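Local atomic coordinates of alpha-L-rhamnosidase (Aspergillus terreus, PDB entry 6GSZ), a protein that probably releases terminal non-reducing alpha-L-rhamnose residues from alpha-L-rhamnosides by hydrolysis, and binds calcium ions. Residues A[36-48]-A[55-69]. Sequence-based numbering, arbitrary orientation.
Sequences WEQRAYEIEVKRA and FRSESSDSVLVPWPS. With CA (calcium ion), chain I.
The side-chain amide of Gln-38 uses one nitrogen to hold two backbone carbonyls of the turn that leads to a calcium ion: NE2 donates to Ser-59 O and to Asp-61 O, 2.9 Å each. Its chain is fully extended, with CG anti to the backbone N (chi1 -180°), which carries the amide to the two carbonyls, while OE1 is hydrogen-bonded to Ser-84 OG of strand 78-86. The bonds lie at the end of an antiparallel beta hairpin of the N-terminal immunoglobulin-like domain, in which strand 53-58 forms the sheet edge. Tyr-41 with Ser-57 and Ile-43 with Phe-55 are its hydrogen-bonded pairs; opposite Phe-85, Arg-39 and Ala-40 form a classic beta bulge.

After the edge strand the chain folds back across the face that bears Tyr-41, Ile-43 and Val-45. Tyr-41, its CG between the backbone N and the carbonyl carbon (chi1 62°), lays one ring face against Ser-57 CB, a CH-pi contact 3.7 Å from the centroid, and Val-65 CG2 approaches obliquely, 3.8 Å from CZ. A water joins Tyr-41 OH to Pro-66 O. Farther along, Ile-43 CG2 meets Pro-68 CG, and Val-45 splits its methyls between Trp-67 (CG1) and the ring edge of Phe-55 (CG2). Arg-47 NH1 reaches Ser-69 OG at 2.8 Å, in the guanidinium plane, as NE pairs with Glu-76.

On the face that carries Ala-40, Glu-42 and Arg-56, the Arg-56 guanidinium lies over Ala-40 CB. Arg-56 NH1 makes a salt bridge to Glu-42 OE2, its hydrogen bond weak at 3.3 Å, and Glu-42 OE1 pairs with Arg-83. Asp-61, whose N closes an ST turn on Ser-59 OG, gives both carboxylate oxygens to the calcium ion, joined by four waters and, at 2.3 Å, Val-63 O.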
# COMPACT_ATOMS: atom_id res chain seq x y z
N TRP A 36 5.51 32.58 2.99
CA TRP A 36 5.60 32.35 4.41
C TRP A 36 6.58 31.22 4.72
O TRP A 36 6.51 30.14 4.10
CB TRP A 36 4.21 32.02 4.96
CG TRP A 36 4.14 31.98 6.45
CD1 TRP A 36 3.80 33.00 7.28
CD2 TRP A 36 4.40 30.84 7.31
NE1 TRP A 36 3.85 32.60 8.59
CE2 TRP A 36 4.21 31.28 8.63
CE3 TRP A 36 4.80 29.51 7.09
CZ2 TRP A 36 4.40 30.44 9.73
CZ3 TRP A 36 4.96 28.68 8.18
CH2 TRP A 36 4.74 29.13 9.47
N GLU A 37 7.44 31.45 5.71
CA GLU A 37 8.34 30.46 6.24
C GLU A 37 8.29 30.53 7.76
O GLU A 37 8.08 31.59 8.34
CB GLU A 37 9.77 30.67 5.73
CG GLU A 37 9.90 30.35 4.26
CD GLU A 37 11.27 30.52 3.62
OE1 GLU A 37 11.77 31.66 3.59
OE2 GLU A 37 11.82 29.50 3.13
N GLN A 38 8.48 29.38 8.41
CA GLN A 38 8.49 29.32 9.85
C GLN A 38 9.86 29.75 10.42
O GLN A 38 10.90 29.34 9.90
CB GLN A 38 8.21 27.85 10.24
CG GLN A 38 8.18 27.61 11.75
CD GLN A 38 7.93 26.16 12.05
OE1 GLN A 38 6.78 25.70 11.97
NE2 GLN A 38 9.01 25.47 12.42
N ARG A 39 9.85 30.53 11.51
CA ARG A 39 11.07 30.77 12.24
C ARG A 39 11.14 30.03 13.58
O ARG A 39 12.24 29.80 14.09
CB ARG A 39 11.34 32.26 12.43
CG ARG A 39 10.33 32.97 13.32
CD ARG A 39 10.77 34.41 13.59
NE ARG A 39 12.17 34.50 13.99
CZ ARG A 39 13.19 34.95 13.23
NH1 ARG A 39 13.00 35.46 12.02
NH2 ARG A 39 14.42 34.88 13.72
N ALA A 40 9.98 29.65 14.15
CA ALA A 40 9.99 29.03 15.47
C ALA A 40 8.68 28.29 15.65
O ALA A 40 7.72 28.50 14.92
CB ALA A 40 10.14 30.05 16.57
N TYR A 41 8.66 27.40 16.64
CA TYR A 41 7.44 26.69 17.02
C TYR A 41 7.43 26.52 18.54
O TYR A 41 8.45 26.57 19.21
CB TYR A 41 7.31 25.35 16.30
CG TYR A 41 8.39 24.35 16.57
CD1 TYR A 41 8.34 23.54 17.70
CD2 TYR A 41 9.41 24.11 15.66
CE1 TYR A 41 9.30 22.57 17.94
CE2 TYR A 41 10.35 23.12 15.87
CZ TYR A 41 10.27 22.30 16.99
OH TYR A 41 11.24 21.32 17.18
N GLU A 42 6.22 26.26 19.03
CA GLU A 42 5.98 25.86 20.40
C GLU A 42 5.16 24.56 20.38
O GLU A 42 4.18 24.46 19.66
CB GLU A 42 5.25 26.96 21.19
CG GLU A 42 6.18 28.10 21.55
CD GLU A 42 5.53 29.22 22.32
OE1 GLU A 42 4.31 29.21 22.45
OE2 GLU A 42 6.28 30.15 22.72
N ILE A 43 5.62 23.61 21.19
CA ILE A 43 4.88 22.36 21.43
C ILE A 43 4.47 22.34 22.90
O ILE A 43 5.31 22.41 23.79
CB ILE A 43 5.71 21.11 21.08
CG1 ILE A 43 6.19 21.12 19.64
CG2 ILE A 43 4.87 19.87 21.38
CD1 ILE A 43 7.10 19.98 19.23
N GLU A 44 3.16 22.24 23.13
CA GLU A 44 2.55 22.09 24.46
C GLU A 44 2.33 20.60 24.71
O GLU A 44 1.67 19.92 23.91
CB GLU A 44 1.23 22.85 24.51
CG GLU A 44 0.53 22.80 25.88
CD GLU A 44 -0.89 23.31 25.75
OE1 GLU A 44 -1.15 24.46 26.17
OE2 GLU A 44 -1.71 22.59 25.13
N VAL A 45 2.90 20.11 25.81
CA VAL A 45 2.70 18.74 26.23
C VAL A 45 2.03 18.72 27.61
O VAL A 45 2.59 19.21 28.60
CB VAL A 45 4.04 17.99 26.26
CG1 VAL A 45 3.83 16.52 26.65
CG2 VAL A 45 4.77 18.13 24.94
N LYS A 46 0.83 18.11 27.65
CA LYS A 46 0.04 18.00 28.91
C LYS A 46 0.02 16.54 29.39
O LYS A 46 -0.36 15.67 28.60
CB LYS A 46 -1.38 18.56 28.71
CG LYS A 46 -2.31 18.46 29.90
CD LYS A 46 -1.92 19.35 31.05
CE LYS A 46 -2.91 19.29 32.20
NZ LYS A 46 -2.68 18.10 33.05
N ARG A 47 0.44 16.29 30.63
CA ARG A 47 0.36 15.01 31.29
C ARG A 47 -0.66 15.15 32.41
O ARG A 47 -0.65 16.19 33.05
CB ARG A 47 1.72 14.67 31.88
CG ARG A 47 2.58 13.92 30.90
CD ARG A 47 3.92 13.52 31.52
NE ARG A 47 4.67 12.69 30.59
CZ ARG A 47 5.63 13.12 29.80
NH1 ARG A 47 5.74 14.42 29.53
NH2 ARG A 47 6.50 12.26 29.32
N ALA A 48 -1.51 14.13 32.58
CA ALA A 48 -2.53 14.16 33.63
C ALA A 48 -1.84 14.55 34.95
O ALA A 48 -0.68 14.00 35.24
CB ALA A 48 -3.24 12.81 33.67
N PHE A 55 7.35 23.96 25.12
CA PHE A 55 8.73 23.90 24.66
C PHE A 55 8.84 24.73 23.37
O PHE A 55 8.15 24.45 22.37
CB PHE A 55 9.11 22.46 24.35
CG PHE A 55 9.00 21.57 25.55
CD1 PHE A 55 10.04 21.49 26.47
CD2 PHE A 55 7.86 20.81 25.78
CE1 PHE A 55 9.94 20.68 27.59
CE2 PHE A 55 7.77 19.99 26.89
CZ PHE A 55 8.81 19.91 27.78
N ARG A 56 9.68 25.75 23.40
CA ARG A 56 9.90 26.61 22.20
C ARG A 56 11.22 26.22 21.53
O ARG A 56 12.23 26.00 22.20
CB ARG A 56 9.98 28.09 22.59
CG ARG A 56 10.08 29.02 21.38
CD ARG A 56 9.92 30.51 21.63
NE ARG A 56 9.99 31.26 20.37
CZ ARG A 56 9.01 32.00 19.85
NH1 ARG A 56 7.79 31.97 20.37
NH2 ARG A 56 9.25 32.82 18.83
N SER A 57 11.18 26.16 20.20
CA SER A 57 12.35 25.93 19.35
C SER A 57 12.44 27.04 18.33
O SER A 57 11.47 27.30 17.65
CB SER A 57 12.24 24.62 18.61
OG SER A 57 12.33 23.50 19.48
N GLU A 58 13.63 27.62 18.20
CA GLU A 58 14.01 28.42 17.02
C GLU A 58 14.39 27.42 15.94
O GLU A 58 15.36 26.68 16.12
CB GLU A 58 15.18 29.32 17.37
CG GLU A 58 15.47 30.37 16.34
CD GLU A 58 14.47 31.50 16.24
OE1 GLU A 58 13.58 31.65 17.16
OE2 GLU A 58 14.63 32.29 15.23
N SER A 59 13.51 27.29 14.95
CA SER A 59 13.63 26.27 13.92
C SER A 59 12.64 26.55 12.81
O SER A 59 11.48 26.86 13.10
CB SER A 59 13.33 24.91 14.50
OG SER A 59 13.34 23.91 13.48
N SER A 60 13.07 26.34 11.56
CA SER A 60 12.14 26.37 10.45
C SER A 60 11.52 25.00 10.18
O SER A 60 10.70 24.92 9.32
CB SER A 60 12.81 26.85 9.20
OG SER A 60 13.68 25.84 8.69
N ASP A 61 11.92 23.97 10.92
CA ASP A 61 11.44 22.60 10.60
C ASP A 61 10.03 22.36 11.15
O ASP A 61 9.75 22.66 12.32
CB ASP A 61 12.41 21.58 11.17
CG ASP A 61 12.35 20.19 10.56
OD1 ASP A 61 11.64 19.97 9.58
OD2 ASP A 61 13.09 19.36 11.01
N SER A 62 9.16 21.89 10.26
CA SER A 62 7.79 21.52 10.65
C SER A 62 7.50 20.03 10.42
O SER A 62 6.35 19.60 10.60
CB SER A 62 6.79 22.40 9.87
OG SER A 62 7.03 22.34 8.47
N VAL A 63 8.54 19.24 10.06
CA VAL A 63 8.35 17.83 9.72
C VAL A 63 9.36 16.98 10.48
O VAL A 63 10.57 17.13 10.34
CB VAL A 63 8.52 17.61 8.20
CG1 VAL A 63 8.42 16.12 7.85
CG2 VAL A 63 7.51 18.42 7.41
N LEU A 64 8.81 16.03 11.24
CA LEU A 64 9.62 15.03 11.97
C LEU A 64 10.66 15.71 12.89
O LEU A 64 11.84 15.29 12.97
CB LEU A 64 10.25 14.05 10.98
CG LEU A 64 9.22 13.21 10.20
CD1 LEU A 64 9.90 12.52 9.00
CD2 LEU A 64 8.51 12.15 11.04
N VAL A 65 10.17 16.68 13.67
CA VAL A 65 11.01 17.36 14.66
C VAL A 65 11.06 16.51 15.92
O VAL A 65 10.24 15.60 16.10
CB VAL A 65 10.50 18.78 14.98
CG1 VAL A 65 10.23 19.58 13.70
CG2 VAL A 65 9.29 18.77 15.88
N PRO A 66 12.04 16.71 16.82
CA PRO A 66 12.14 15.87 18.00
C PRO A 66 11.00 15.98 19.01
O PRO A 66 10.35 17.00 19.15
CB PRO A 66 13.45 16.32 18.66
CG PRO A 66 14.21 17.02 17.55
CD PRO A 66 13.12 17.69 16.73
N TRP A 67 10.71 14.82 19.64
CA TRP A 67 9.86 14.86 20.84
C TRP A 67 10.53 15.77 21.87
O TRP A 67 11.69 15.55 22.17
CB TRP A 67 9.72 13.43 21.36
CG TRP A 67 8.92 13.34 22.63
CD1 TRP A 67 9.40 13.05 23.89
CD2 TRP A 67 7.51 13.56 22.76
NE1 TRP A 67 8.37 13.09 24.80
CE2 TRP A 67 7.21 13.38 24.14
CE3 TRP A 67 6.50 13.90 21.87
CZ2 TRP A 67 5.92 13.56 24.62
CZ3 TRP A 67 5.22 14.07 22.35
CH2 TRP A 67 4.94 13.90 23.71
N PRO A 68 9.83 16.78 22.39
CA PRO A 68 10.50 17.76 23.26
C PRO A 68 10.49 17.48 24.76
O PRO A 68 11.12 18.16 25.53
CB PRO A 68 9.68 19.03 23.00
CG PRO A 68 8.27 18.49 22.77
CD PRO A 68 8.49 17.21 21.96
N SER A 69 9.73 16.47 25.18
CA SER A 69 9.52 16.23 26.62
C SER A 69 10.33 14.99 27.04
O SER A 69 11.15 14.44 26.28
CB SER A 69 8.01 16.13 26.88
OG SER A 69 7.68 15.91 28.25
CA CA I . 12.54 17.70 9.30
O HOH W 1 14.61 30.35 13.04
O HOH W 2 11.70 33.58 17.20
O HOH W 3 10.97 19.69 19.29
O HOH W 4 13.95 21.97 17.33
O HOH W 5 13.59 16.27 10.98
O HOH W 6 12.42 15.57 8.11
O HOH W 7 12.03 18.40 7.07
O HOH W 8 14.75 18.15 8.46